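Local coordinates for mandelate racemase/muconate lactonizing enzyme family protein (Roseovarius sp. TM1035, PDB 3T9P) that probably catalyses a reaction begun by taking a proton from beside a carboxylate, as in its enolase-superfamily relatives, though its own substrate is not established, at residues 134-139 against 330-335; 166-171 against 202-207; 30-35 against 380-385; 264-269 against 294-299. One frame throughout, in Å; residues are numbered along the deposited sequence.

Interaction 1: residues 134-139 against 330-335; sequences VRAYAS and KYLEFS
With CG set between the backbone N and the carbonyl carbon (chi1 68°), the Tyr137 ring swings across the neighbouring strand to Glu333, whose CG is anti to its own backbone N (chi1 -176°). Glu333 CA sits over one face of the Tyr137 ring, 3.6 Å from the ring centroid, a CH-pi contact. The Glu333 side chain extends to Ser139, whose OG donates to the anti lone pair of Glu333 OE2 at 2.7 Å; OE1 takes the backbone N of Ala308, and the Tyr137 hydroxyl is bonded to Lys167. The edge of Tyr137 turns to the face of Tyr331 in an offset edge-to-face pair with planes at 75°. On the sheet face opposite Tyr137, Ala136, Leu332 and Phe334 lie together, with helix 313-322 touching Leu332 and Phe334. Backbone bonds run from Leu332 N-Arg135 O (2.8 Å) to Ser139 N-Phe334 O (2.9 Å). Strand 132-139 thereby pairs in parallel with strand 332-335, first with last, as in the (beta/alpha)7beta barrel of the enolase superfamily.

Interaction 2: residues 166-171 against 202-207; sequences FKWRVG and KLVDGN
Strands 165-169 and 201-205 are the parallel partners of a beta-alpha-beta unit whose crossover is helix 184-196. Their backbones are joined by bonds such as Leu203 N to Phe166 O (2.9 Å) and Asp205 N to Trp168 O (3.0 Å). On the side turned to the helices, Trp168 carries its indole back over the partner strand: CG lies between the backbone N and the carbonyl carbon (chi1 63°). Val204 CG1 comes down over one face of the indole, 3.8 Å from the centroid of its five-membered ring, a CH-pi contact, while the aliphatic part of Lys202 lies alongside its six-membered end. Val192 and Phe154 touch this ring.

The face of Lys167, Leu203, Arg169 and Asp205 is mostly charged. Arg169, bent at chi2 (-71°), runs side by side with Asp205, and its NH2 serves two acceptors. It makes a salt bridge to Asp205 OD2 at 3.0 Å and gives a hydrogen bond, in the guanidinium plane and on a lone pair, to Asn207 OD1 at 2.9 Å. Asp205 OD1 accepts Asn207 N at 2.7 Å, an Asx turn that holds the asparagine beside the guanidinium. Lys167 NZ, bonded to the Tyr137 hydroxyl and salt-bridged to Glu231, stays 4.0 Å from Asp205 OD2, beyond bridging range. Such charges at the C-terminal ends of the strands are consistent with the active-site end of the barrel, as in enolase-superfamily relatives.

Interaction 3: residues 30-35 against 380-385; sequences TFCNEF and SATYQV. With SO4 (sulfate ion), chain D.
Thr30 and Gln384 face each other as an antiparallel hydrogen-bonded pair, Thr30 N reaching Gln384 O at 3.0 Å and Gln384 N returning to Thr30 O. Cys32 and Thr382 repeat the exchange, with Thr382 N to Cys32 O at 2.8 Å. Between them lies the non-hydrogen-bonded pair of Phe31 and Tyr383, side by side. Tyr383 CD1 rests over the rim of one Phe31 face, 3.5 Å from Phe31 CE2, the planes 59° apart. Beyond the strand's start, Ala381 CB meets Phe31 CB at 3.8 Å. On the opposite face Cys32 SG, placed between backbone N and carbonyl carbon (chi1 55°), packs against Thr382 CB.

Two waters extend this shell: one links Thr30 OG1 to Thr382 O, the other donates to Cys32 O and meets Thr382 OG1. Farther out, Thr30 OG1 is bonded to His66 of helix 58-73, the Tyr383 hydroxyl to Glu29, and Trp50, Trp377 and Leu378 pack about Phe31. The extended Gln384 side chain sends NE2 to a sulfate oxygen, O4, at 2.9 Å; Arg67 binds the same anion, probably from the crystallisation liquor.

Strand 382-387 thus joins the edge of the N-terminal domain's antiparallel sheet beside strand 25-32. Four backbone bonds set the register; side chains add Phe31 packing on Tyr383 and Ala381 and, on the other face, Cys32 with the polar groups of Thr30, Thr382 and Gln384, bridged in part by water.

Interaction 4: residues 264-269 against 294-299; sequences SWQLML and CQMAAR
Met296 reaches across from its helix, and its CE methyl meets Trp265 at CB, not at the indole, 3.4 Å away. The chain leaves its helix with CG anti to the carbonyl carbon (chi1 -65°), extends about chi2 and bends at chi3 (64°), which brings the methyl down between Trp265 and Gln266. There CE also lies 3.7 Å from Gln266 N and 3.8 Å from Gln266 CG. The two short helical segments are 11.0 Å apart and run nearly parallel, at 18°. They belong to helices 262-270 and 287-299, neighbours in the outer layer of the barrel, and strand 276-277 lies beneath them, with Val277 touching Trp265, Leu269 and Ala297. Leu269 closes the other end of the contact: its CD1 branch crosses Met296 at an angle, 3.8 Å from Met296 CB and 3.7 Å from Met296 O. The end of Trp265 leads away from segment 294-299; its side chain also touches Pro279 and Val293, and Met268 CE lies over one indole face.

Interactions 1 and 2 lie within one barrel sheet, where strands 132-139 and 165-169 are neighbours, and they touch: Ala138 O lies 2.8 Å from Lys167 N. Both are buried and combine parallel backbone bonding with polar and charged groups gathered mainly on one face. Interaction 4, also largely buried, belongs to the outer helices of the same barrel, about 12 Å from either at the nearest atoms, and rests chiefly on van der Waals contacts of Met296 and Leu269, without hydrogen bonds between the segments. Interaction 3 differs in place and chemistry. It is partly exposed, antiparallel and watered, lies on the opposite side of the chain's centre from the other three, and closes the long loop of chain within which they are nested.

Interaction 1: residues 134-139 against 330-335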
loop_
_atom_site.group_PDB
_atom_site.type_symbol
_atom_site.label_atom_id
_atom_site.label_comp_id
_atom_site.label_asym_id
_atom_site.label_seq_id
_atom_site.Cartn_x
_atom_site.Cartn_y
_atom_site.Cartn_z
ATOM N N VAL A 134 28.580 -9.993 11.622
ATOM C CA VAL A 134 27.237 -10.456 11.661
ATOM C C VAL A 134 27.220 -11.907 11.070
ATOM O O VAL A 134 27.547 -12.095 9.874
ATOM C CB VAL A 134 26.391 -9.498 10.825
ATOM C CG1 VAL A 134 24.956 -9.910 10.860
ATOM C CG2 VAL A 134 26.444 -8.102 11.443
ATOM N N ARG A 135 26.802 -12.906 11.851
ATOM C CA ARG A 135 26.611 -14.257 11.314
ATOM C C ARG A 135 25.524 -14.232 10.218
ATOM O O ARG A 135 24.461 -13.626 10.393
ATOM C CB ARG A 135 26.030 -15.215 12.349
ATOM C CG ARG A 135 26.084 -16.704 11.861
ATOM C CD ARG A 135 25.165 -17.492 12.699
ATOM N NE ARG A 135 25.182 -18.888 12.283
ATOM C CZ ARG A 135 24.443 -19.800 12.856
ATOM N NH1 ARG A 135 23.631 -19.438 13.855
ATOM N NH2 ARG A 135 24.522 -21.047 12.436
ATOM N N ALA A 136 25.779 -14.918 9.129
ATOM C CA ALA A 136 24.813 -14.888 7.990
ATOM C C ALA A 136 24.258 -16.280 7.753
ATOM O O ALA A 136 24.979 -17.310 7.994
ATOM C CB ALA A 136 25.581 -14.437 6.670
ATOM N N TYR A 137 23.098 -16.334 7.105
ATOM C CA TYR A 137 22.664 -17.577 6.535
ATOM C C TYR A 137 22.700 -17.405 5.022
ATOM O O TYR A 137 22.377 -16.363 4.521
ATOM C CB TYR A 137 21.260 -17.983 7.045
ATOM C CG TYR A 137 20.052 -17.173 6.648
ATOM C CD1 TYR A 137 19.467 -16.282 7.558
ATOM C CD2 TYR A 137 19.340 -17.483 5.469
ATOM C CE1 TYR A 137 18.189 -15.635 7.244
ATOM C CE2 TYR A 137 18.104 -16.872 5.150
ATOM C CZ TYR A 137 17.565 -15.930 6.026
ATOM O OH TYR A 137 16.357 -15.399 5.698
ATOM N N ALA A 138 23.035 -18.489 4.337
ATOM C CA ALA A 138 23.101 -18.510 2.869
ATOM C C ALA A 138 21.682 -18.718 2.370
ATOM O O ALA A 138 20.983 -19.662 2.735
ATOM C CB ALA A 138 24.085 -19.747 2.433
ATOM N N SER A 139 21.170 -17.783 1.603
ATOM C CA SER A 139 19.788 -17.862 1.172
ATOM C C SER A 139 19.668 -18.080 -0.374
ATOM O O SER A 139 20.144 -17.221 -1.163
ATOM C CB SER A 139 19.075 -16.529 1.492
ATOM O OG SER A 139 17.668 -16.679 1.322
ATOM N N LYS A 330 18.910 -14.849 14.758
ATOM C CA LYS A 330 20.146 -15.659 14.688
ATOM C C LYS A 330 21.149 -15.248 13.643
ATOM O O LYS A 330 22.301 -15.645 13.660
ATOM C CB LYS A 330 19.778 -17.177 14.547
ATOM C CG LYS A 330 19.108 -17.718 15.791
ATOM C CD LYS A 330 18.445 -19.065 15.455
ATOM C CE LYS A 330 17.378 -19.300 16.431
ATOM N NZ LYS A 330 17.178 -20.722 16.568
ATOM N N TYR A 331 20.707 -14.513 12.643
ATOM C CA TYR A 331 21.507 -14.399 11.468
ATOM C C TYR A 331 20.940 -13.407 10.455
ATOM O O TYR A 331 19.730 -13.205 10.343
ATOM C CB TYR A 331 21.655 -15.774 10.771
ATOM C CG TYR A 331 20.564 -16.819 10.972
ATOM C CD1 TYR A 331 19.228 -16.509 10.839
ATOM C CD2 TYR A 331 20.914 -18.187 11.331
ATOM C CE1 TYR A 331 18.213 -17.453 11.081
ATOM C CE2 TYR A 331 19.898 -19.179 11.558
ATOM C CZ TYR A 331 18.587 -18.811 11.441
ATOM O OH TYR A 331 17.600 -19.738 11.680
ATOM N N LEU A 332 21.839 -12.922 9.626
ATOM C CA LEU A 332 21.542 -12.063 8.503
ATOM C C LEU A 332 21.145 -12.906 7.283
ATOM O O LEU A 332 21.898 -13.777 6.890
ATOM C CB LEU A 332 22.813 -11.260 8.170
ATOM C CG LEU A 332 22.981 -10.506 6.825
ATOM C CD1 LEU A 332 22.174 -9.246 6.849
ATOM C CD2 LEU A 332 24.496 -10.269 6.408
ATOM N N GLU A 333 20.025 -12.605 6.634
ATOM C CA GLU A 333 19.765 -13.208 5.288
ATOM C C GLU A 333 20.797 -12.752 4.256
ATOM O O GLU A 333 20.955 -11.533 4.025
ATOM C CB GLU A 333 18.379 -12.816 4.825
ATOM C CG GLU A 333 18.124 -13.562 3.437
ATOM C CD GLU A 333 16.710 -13.567 3.012
ATOM O OE1 GLU A 333 15.909 -12.710 3.497
ATOM O OE2 GLU A 333 16.401 -14.380 2.092
ATOM N N PHE A 334 21.568 -13.698 3.682
ATOM C CA PHE A 334 22.610 -13.328 2.655
ATOM C C PHE A 334 22.332 -14.034 1.312
ATOM O O PHE A 334 22.506 -15.240 1.204
ATOM C CB PHE A 334 24.004 -13.624 3.210
ATOM C CG PHE A 334 25.117 -13.035 2.377
ATOM C CD1 PHE A 334 25.537 -11.729 2.578
ATOM C CD2 PHE A 334 25.727 -13.773 1.367
ATOM C CE1 PHE A 334 26.562 -11.147 1.765
ATOM C CE2 PHE A 334 26.708 -13.201 0.533
ATOM C CZ PHE A 334 27.152 -11.891 0.740
ATOM N N SER A 335 21.896 -13.293 0.278
ATOM C CA SER A 335 21.538 -13.943 -0.948
ATOM C C SER A 335 22.840 -14.542 -1.567
ATOM O O SER A 335 23.861 -13.870 -1.685
ATOM C CB SER A 335 20.946 -12.890 -1.900
ATOM O OG SER A 335 20.916 -13.474 -3.194
HETATM O O HOH W 1 23.318 -17.029 15.553
#

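Interaction 2: residues 166-171 against 202-207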
loop_
_atom_site.group_PDB
_atom_site.type_symbol
_atom_site.label_atom_id
_atom_site.label_comp_id
_atom_site.label_asym_id
_atom_site.label_seq_id
_atom_site.Cartn_x
_atom_site.Cartn_y
_atom_site.Cartn_z
ATOM N N PHE A 166 21.458 -22.171 6.359
ATOM C CA PHE A 166 21.034 -22.158 4.923
ATOM C C PHE A 166 19.528 -22.116 4.807
ATOM O O PHE A 166 18.858 -22.812 5.514
ATOM C CB PHE A 166 21.515 -23.489 4.252
ATOM C CG PHE A 166 23.005 -23.545 4.109
ATOM C CD1 PHE A 166 23.775 -23.970 5.191
ATOM C CD2 PHE A 166 23.651 -23.164 2.889
ATOM C CE1 PHE A 166 25.187 -24.025 5.072
ATOM C CE2 PHE A 166 25.088 -23.176 2.751
ATOM C CZ PHE A 166 25.851 -23.579 3.884
ATOM N N LYS A 167 18.994 -21.337 3.846
ATOM C CA LYS A 167 17.569 -21.297 3.593
ATOM C C LYS A 167 17.341 -21.607 2.098
ATOM O O LYS A 167 18.040 -21.075 1.265
ATOM C CB LYS A 167 17.029 -19.878 3.833
ATOM C CG LYS A 167 15.437 -19.884 3.650
ATOM C CD LYS A 167 14.906 -18.530 4.239
ATOM C CE LYS A 167 14.844 -17.453 3.166
ATOM N NZ LYS A 167 14.285 -16.223 3.836
ATOM N N TRP A 168 16.377 -22.473 1.851
ATOM C CA TRP A 168 15.884 -22.781 0.511
ATOM C C TRP A 168 14.348 -22.760 0.447
ATOM O O TRP A 168 13.659 -22.335 1.411
ATOM C CB TRP A 168 16.499 -24.167 0.082
ATOM C CG TRP A 168 16.172 -25.397 0.821
ATOM C CD1 TRP A 168 15.310 -26.395 0.398
ATOM C CD2 TRP A 168 16.664 -25.822 2.129
ATOM N NE1 TRP A 168 15.334 -27.442 1.300
ATOM C CE2 TRP A 168 16.158 -27.105 2.358
ATOM C CE3 TRP A 168 17.612 -25.292 3.047
ATOM C CZ2 TRP A 168 16.428 -27.814 3.541
ATOM C CZ3 TRP A 168 17.926 -25.996 4.187
ATOM C CH2 TRP A 168 17.376 -27.319 4.394
ATOM N N ARG A 169 13.813 -23.135 -0.731
ATOM C CA ARG A 169 12.390 -22.914 -1.017
ATOM C C ARG A 169 11.608 -24.170 -1.076
ATOM O O ARG A 169 12.098 -25.195 -1.593
ATOM C CB ARG A 169 12.153 -22.202 -2.354
ATOM C CG ARG A 169 12.965 -20.886 -2.521
ATOM C CD ARG A 169 12.481 -19.765 -1.637
ATOM N NE ARG A 169 13.562 -18.849 -1.298
ATOM C CZ ARG A 169 13.425 -17.720 -0.622
ATOM N NH1 ARG A 169 14.523 -17.028 -0.284
ATOM N NH2 ARG A 169 12.197 -17.279 -0.271
ATOM N N VAL A 170 10.386 -24.079 -0.563
ATOM C CA VAL A 170 9.393 -25.123 -0.737
ATOM C C VAL A 170 8.125 -24.517 -1.385
ATOM O O VAL A 170 7.991 -23.292 -1.458
ATOM C CB VAL A 170 9.041 -25.855 0.607
ATOM C CG1 VAL A 170 10.273 -26.501 1.177
ATOM C CG2 VAL A 170 8.481 -24.796 1.659
ATOM N N GLY A 171 7.271 -25.415 -1.865
ATOM C CA GLY A 171 5.999 -25.069 -2.467
ATOM C C GLY A 171 6.361 -24.243 -3.717
ATOM O O GLY A 171 7.463 -24.344 -4.245
ATOM N N LYS A 202 18.918 -24.856 9.542
ATOM C CA LYS A 202 18.203 -24.954 8.248
ATOM C C LYS A 202 16.925 -24.172 8.301
ATOM O O LYS A 202 16.219 -24.204 9.302
ATOM C CB LYS A 202 17.961 -26.446 7.968
ATOM C CG LYS A 202 19.398 -27.148 7.761
ATOM C CD LYS A 202 19.111 -28.662 7.781
ATOM C CE LYS A 202 20.148 -29.478 8.483
ATOM N NZ LYS A 202 19.365 -30.044 9.670
ATOM N N LEU A 203 16.624 -23.494 7.187
ATOM C CA LEU A 203 15.480 -22.618 7.136
ATOM C C LEU A 203 14.846 -22.951 5.796
ATOM O O LEU A 203 15.538 -23.287 4.817
ATOM C CB LEU A 203 15.951 -21.141 7.069
ATOM C CG LEU A 203 16.714 -20.544 8.244
ATOM C CD1 LEU A 203 18.212 -20.924 8.251
ATOM C CD2 LEU A 203 16.616 -18.995 8.280
ATOM N N VAL A 204 13.549 -22.843 5.701
ATOM C CA VAL A 204 12.859 -22.833 4.399
ATOM C C VAL A 204 11.771 -21.764 4.323
ATOM O O VAL A 204 11.340 -21.307 5.332
ATOM C CB VAL A 204 12.326 -24.177 3.924
ATOM C CG1 VAL A 204 13.385 -25.216 3.896
ATOM C CG2 VAL A 204 11.170 -24.546 4.681
ATOM N N ASP A 205 11.416 -21.364 3.101
ATOM C CA ASP A 205 10.399 -20.387 2.875
ATOM C C ASP A 205 9.381 -20.955 1.922
ATOM O O ASP A 205 9.710 -21.464 0.876
ATOM C CB ASP A 205 11.037 -19.077 2.368
ATOM C CG ASP A 205 10.104 -17.895 2.335
ATOM O OD1 ASP A 205 8.893 -17.992 2.398
ATOM O OD2 ASP A 205 10.665 -16.835 2.231
ATOM N N GLY A 206 8.149 -20.857 2.337
ATOM C CA GLY A 206 7.046 -21.272 1.538
ATOM C C GLY A 206 6.447 -20.166 0.678
ATOM O O GLY A 206 5.561 -20.402 -0.044
ATOM N N ASN A 207 6.933 -18.956 0.819
ATOM C CA ASN A 207 6.358 -17.794 0.083
ATOM C C ASN A 207 4.858 -17.867 -0.226
ATOM O O ASN A 207 4.470 -17.745 -1.396
ATOM C CB ASN A 207 7.186 -17.526 -1.209
ATOM C CG ASN A 207 8.598 -17.150 -0.871
ATOM O OD1 ASN A 207 9.494 -17.999 -0.882
ATOM N ND2 ASN A 207 8.819 -15.884 -0.539
HETATM O O HOH W 2 11.070 -14.013 0.163
#

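Interaction 3: residues 30-35 against 380-385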
loop_
_atom_site.group_PDB
_atom_site.type_symbol
_atom_site.label_atom_id
_atom_site.label_comp_id
_atom_site.label_asym_id
_atom_site.label_seq_id
_atom_site.Cartn_x
_atom_site.Cartn_y
_atom_site.Cartn_z
ATOM N N THR A 30 18.095 11.431 -7.375
ATOM C CA THR A 30 17.964 10.026 -7.643
ATOM C C THR A 30 18.658 9.599 -8.955
ATOM O O THR A 30 18.647 10.300 -9.920
ATOM C CB THR A 30 16.475 9.574 -7.703
ATOM O OG1 THR A 30 15.801 10.267 -8.747
ATOM C CG2 THR A 30 15.768 9.770 -6.318
ATOM N N PHE A 31 19.262 8.438 -8.931
ATOM C CA PHE A 31 19.895 7.839 -10.060
ATOM C C PHE A 31 19.326 6.427 -10.113
ATOM O O PHE A 31 19.565 5.658 -9.241
ATOM C CB PHE A 31 21.424 7.756 -9.864
ATOM C CG PHE A 31 22.121 9.063 -9.587
ATOM C CD1 PHE A 31 22.042 9.670 -8.386
ATOM C CD2 PHE A 31 22.936 9.621 -10.499
ATOM C CE1 PHE A 31 22.707 10.825 -8.142
ATOM C CE2 PHE A 31 23.568 10.771 -10.240
ATOM C CZ PHE A 31 23.442 11.371 -9.066
ATOM N N CYS A 32 18.615 6.095 -11.169
ATOM C CA CYS A 32 17.953 4.808 -11.295
ATOM C C CYS A 32 18.029 4.101 -12.635
ATOM O O CYS A 32 18.356 4.676 -13.607
ATOM C CB CYS A 32 16.479 4.975 -10.923
ATOM S SG CYS A 32 15.612 6.252 -11.864
ATOM N N ASN A 33 17.729 2.829 -12.577
ATOM C CA ASN A 33 17.333 1.965 -13.646
ATOM C C ASN A 33 16.076 1.240 -13.150
ATOM O O ASN A 33 15.587 1.585 -12.120
ATOM C CB ASN A 33 18.396 1.060 -14.213
ATOM C CG ASN A 33 18.888 -0.007 -13.253
ATOM O OD1 ASN A 33 18.240 -0.431 -12.341
ATOM N ND2 ASN A 33 20.081 -0.442 -13.514
ATOM N N GLU A 34 15.531 0.332 -13.914
ATOM C CA GLU A 34 14.382 -0.428 -13.510
ATOM C C GLU A 34 14.571 -1.208 -12.198
ATOM O O GLU A 34 13.644 -1.439 -11.520
ATOM C CB GLU A 34 13.957 -1.427 -14.585
ATOM C CG GLU A 34 12.552 -1.244 -15.002
ATOM C CD GLU A 34 12.134 -1.940 -16.369
ATOM O OE1 GLU A 34 11.502 -2.982 -16.335
ATOM O OE2 GLU A 34 12.428 -1.414 -17.443
ATOM N N PHE A 35 15.781 -1.635 -11.923
ATOM C CA PHE A 35 16.097 -2.451 -10.787
ATOM C C PHE A 35 16.475 -1.709 -9.522
ATOM O O PHE A 35 16.154 -2.187 -8.472
ATOM C CB PHE A 35 17.120 -3.515 -11.123
ATOM C CG PHE A 35 16.630 -4.487 -12.089
ATOM C CD1 PHE A 35 15.771 -5.456 -11.721
ATOM C CD2 PHE A 35 16.948 -4.371 -13.402
ATOM C CE1 PHE A 35 15.298 -6.325 -12.632
ATOM C CE2 PHE A 35 16.460 -5.235 -14.320
ATOM C CZ PHE A 35 15.645 -6.188 -13.941
ATOM N N SER A 380 25.611 6.157 -16.051
ATOM C CA SER A 380 24.665 5.934 -17.098
ATOM C C SER A 380 23.255 5.689 -16.529
ATOM O O SER A 380 22.374 5.183 -17.255
ATOM C CB SER A 380 25.070 4.723 -17.975
ATOM O OG SER A 380 25.220 3.606 -17.154
ATOM N N ALA A 381 23.067 6.032 -15.253
ATOM C CA ALA A 381 21.728 5.910 -14.604
ATOM C C ALA A 381 20.819 7.069 -15.018
ATOM O O ALA A 381 21.329 8.093 -15.526
ATOM C CB ALA A 381 21.902 5.802 -13.075
ATOM N N THR A 382 19.467 6.916 -14.875
ATOM C CA THR A 382 18.520 7.991 -15.079
ATOM C C THR A 382 18.588 8.935 -13.929
ATOM O O THR A 382 18.386 8.517 -12.786
ATOM C CB THR A 382 17.086 7.386 -15.230
ATOM O OG1 THR A 382 17.088 6.469 -16.328
ATOM C CG2 THR A 382 16.006 8.406 -15.490
ATOM N N TYR A 383 18.846 10.231 -14.188
ATOM C CA TYR A 383 19.041 11.237 -13.150
ATOM C C TYR A 383 17.779 12.070 -12.935
ATOM O O TYR A 383 17.178 12.487 -13.922
ATOM C CB TYR A 383 20.208 12.169 -13.530
ATOM C CG TYR A 383 20.478 13.279 -12.563
ATOM C CD1 TYR A 383 21.083 13.023 -11.299
ATOM C CD2 TYR A 383 20.164 14.584 -12.896
ATOM C CE1 TYR A 383 21.348 14.076 -10.405
ATOM C CE2 TYR A 383 20.437 15.637 -12.002
ATOM C CZ TYR A 383 21.027 15.383 -10.785
ATOM O OH TYR A 383 21.282 16.421 -9.885
ATOM N N GLN A 384 17.424 12.408 -11.684
ATOM C CA GLN A 384 16.381 13.366 -11.460
ATOM C C GLN A 384 16.660 14.130 -10.189
ATOM O O GLN A 384 17.189 13.571 -9.201
ATOM C CB GLN A 384 14.974 12.664 -11.532
ATOM C CG GLN A 384 13.786 13.641 -11.264
ATOM C CD GLN A 384 12.392 12.982 -11.475
ATOM O OE1 GLN A 384 12.314 11.812 -11.819
ATOM N NE2 GLN A 384 11.282 13.783 -11.298
ATOM N N VAL A 385 16.351 15.422 -10.149
ATOM C CA VAL A 385 16.693 16.186 -8.967
ATOM C C VAL A 385 15.544 17.034 -8.445
ATOM O O VAL A 385 14.741 17.559 -9.236
ATOM C CB VAL A 385 17.975 17.100 -9.249
ATOM C CG1 VAL A 385 17.678 18.063 -10.449
ATOM C CG2 VAL A 385 18.362 17.855 -8.002
HETATM S S SO4 D . 8.059 13.176 -13.472
HETATM O O1 SO4 D . 8.474 14.523 -13.915
HETATM O O2 SO4 D . 6.678 13.374 -13.019
HETATM O O3 SO4 D . 8.161 12.220 -14.584
HETATM O O4 SO4 D . 8.855 12.645 -12.333
HETATM O O HOH W 3 16.043 9.204 -11.172
HETATM O O HOH W 4 19.097 3.973 -16.217
#

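Interaction 4: residues 264-269 against 294-299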
loop_
_atom_site.group_PDB
_atom_site.type_symbol
_atom_site.label_atom_id
_atom_site.label_comp_id
_atom_site.label_asym_id
_atom_site.label_seq_id
_atom_site.Cartn_x
_atom_site.Cartn_y
_atom_site.Cartn_z
ATOM N N SER A 264 -0.807 -3.370 9.883
ATOM C CA SER A 264 -0.740 -4.817 9.595
ATOM C C SER A 264 0.257 -5.608 10.524
ATOM O O SER A 264 -0.000 -6.809 10.853
ATOM C CB SER A 264 -0.578 -5.169 8.073
ATOM O OG SER A 264 0.800 -5.088 7.775
ATOM N N TRP A 265 1.336 -4.967 10.954
ATOM C CA TRP A 265 2.256 -5.542 11.941
ATOM C C TRP A 265 1.492 -5.805 13.250
ATOM O O TRP A 265 1.700 -6.834 13.916
ATOM C CB TRP A 265 3.433 -4.613 12.207
ATOM C CG TRP A 265 4.453 -4.774 11.109
ATOM C CD1 TRP A 265 4.631 -3.955 10.057
ATOM C CD2 TRP A 265 5.363 -5.897 10.932
ATOM N NE1 TRP A 265 5.732 -4.418 9.264
ATOM C CE2 TRP A 265 6.129 -5.641 9.754
ATOM C CE3 TRP A 265 5.604 -7.080 11.665
ATOM C CZ2 TRP A 265 7.162 -6.505 9.308
ATOM C CZ3 TRP A 265 6.586 -7.981 11.218
ATOM C CH2 TRP A 265 7.337 -7.708 9.998
ATOM N N GLN A 266 0.636 -4.854 13.591
ATOM C CA GLN A 266 -0.241 -4.928 14.762
ATOM C C GLN A 266 -1.192 -6.095 14.729
ATOM O O GLN A 266 -1.259 -6.886 15.689
ATOM C CB GLN A 266 -1.031 -3.581 14.931
ATOM C CG GLN A 266 -0.353 -2.643 15.964
ATOM C CD GLN A 266 -0.184 -3.311 17.356
ATOM O OE1 GLN A 266 -1.008 -4.127 17.739
ATOM N NE2 GLN A 266 0.930 -3.023 18.066
ATOM N N LEU A 267 -1.950 -6.225 13.662
ATOM C CA LEU A 267 -2.841 -7.339 13.531
ATOM C C LEU A 267 -2.048 -8.661 13.596
ATOM O O LEU A 267 -2.418 -9.598 14.341
ATOM C CB LEU A 267 -3.597 -7.188 12.251
ATOM C CG LEU A 267 -4.428 -8.296 11.635
ATOM C CD1 LEU A 267 -5.631 -8.673 12.572
ATOM C CD2 LEU A 267 -4.999 -7.913 10.232
ATOM N N MET A 268 -0.922 -8.722 12.896
ATOM C CA MET A 268 -0.049 -9.929 12.919
ATOM C C MET A 268 0.283 -10.366 14.383
ATOM O O MET A 268 0.219 -11.587 14.723
ATOM C CB MET A 268 1.258 -9.700 12.095
ATOM C CG MET A 268 2.162 -10.932 12.063
ATOM S SD MET A 268 3.833 -10.551 11.352
ATOM C CE MET A 268 3.470 -9.437 9.950
ATOM N N LEU A 269 0.759 -9.423 15.162
ATOM C CA LEU A 269 1.141 -9.623 16.540
ATOM C C LEU A 269 -0.067 -9.948 17.432
ATOM O O LEU A 269 -0.005 -10.806 18.222
ATOM C CB LEU A 269 1.961 -8.441 17.063
ATOM C CG LEU A 269 3.349 -8.188 16.472
ATOM C CD1 LEU A 269 3.935 -6.910 16.980
ATOM C CD2 LEU A 269 4.287 -9.338 16.720
ATOM N N CYS A 294 10.834 -3.375 15.207
ATOM C CA CYS A 294 11.660 -4.169 16.117
ATOM C C CYS A 294 11.178 -3.999 17.568
ATOM O O CYS A 294 11.206 -4.963 18.363
ATOM C CB CYS A 294 13.064 -3.662 16.050
ATOM S SG CYS A 294 13.851 -4.125 14.424
ATOM N N GLN A 295 10.716 -2.784 17.852
ATOM C CA GLN A 295 10.295 -2.370 19.205
ATOM C C GLN A 295 8.908 -2.903 19.492
ATOM O O GLN A 295 8.697 -3.429 20.558
ATOM C CB GLN A 295 10.487 -0.862 19.303
ATOM C CG GLN A 295 9.679 -0.136 20.340
ATOM C CD GLN A 295 9.623 1.377 19.981
ATOM O OE1 GLN A 295 8.609 2.057 20.236
ATOM N NE2 GLN A 295 10.706 1.880 19.325
ATOM N N MET A 296 8.028 -2.990 18.501
ATOM C CA MET A 296 6.789 -3.772 18.603
ATOM C C MET A 296 7.015 -5.269 18.867
ATOM O O MET A 296 6.308 -5.892 19.696
ATOM C CB MET A 296 5.902 -3.627 17.334
ATOM C CG MET A 296 5.382 -2.204 17.130
ATOM S SD MET A 296 4.781 -1.956 15.401
ATOM C CE MET A 296 3.397 -3.078 15.234
ATOM N N ALA A 297 7.945 -5.861 18.122
ATOM C CA ALA A 297 8.323 -7.261 18.349
ATOM C C ALA A 297 8.883 -7.426 19.771
ATOM O O ALA A 297 8.619 -8.439 20.419
ATOM C CB ALA A 297 9.415 -7.747 17.263
ATOM N N ALA A 298 9.700 -6.485 20.204
ATOM C CA ALA A 298 10.355 -6.584 21.551
ATOM C C ALA A 298 9.265 -6.585 22.661
ATOM O O ALA A 298 9.319 -7.422 23.570
ATOM C CB ALA A 298 11.363 -5.453 21.793
ATOM N N ARG A 299 8.299 -5.676 22.570
ATOM C CA ARG A 299 7.104 -5.719 23.419
ATOM C C ARG A 299 6.327 -7.005 23.389
ATOM O O ARG A 299 5.806 -7.429 24.428
ATOM C CB ARG A 299 6.198 -4.539 23.139
ATOM C CG ARG A 299 6.903 -3.266 23.582
ATOM C CD ARG A 299 5.916 -2.037 23.704
ATOM N NE ARG A 299 5.525 -1.567 22.368
ATOM C CZ ARG A 299 6.247 -0.746 21.600
ATOM N NH1 ARG A 299 7.398 -0.249 22.048
ATOM N NH2 ARG A 299 5.803 -0.420 20.380
#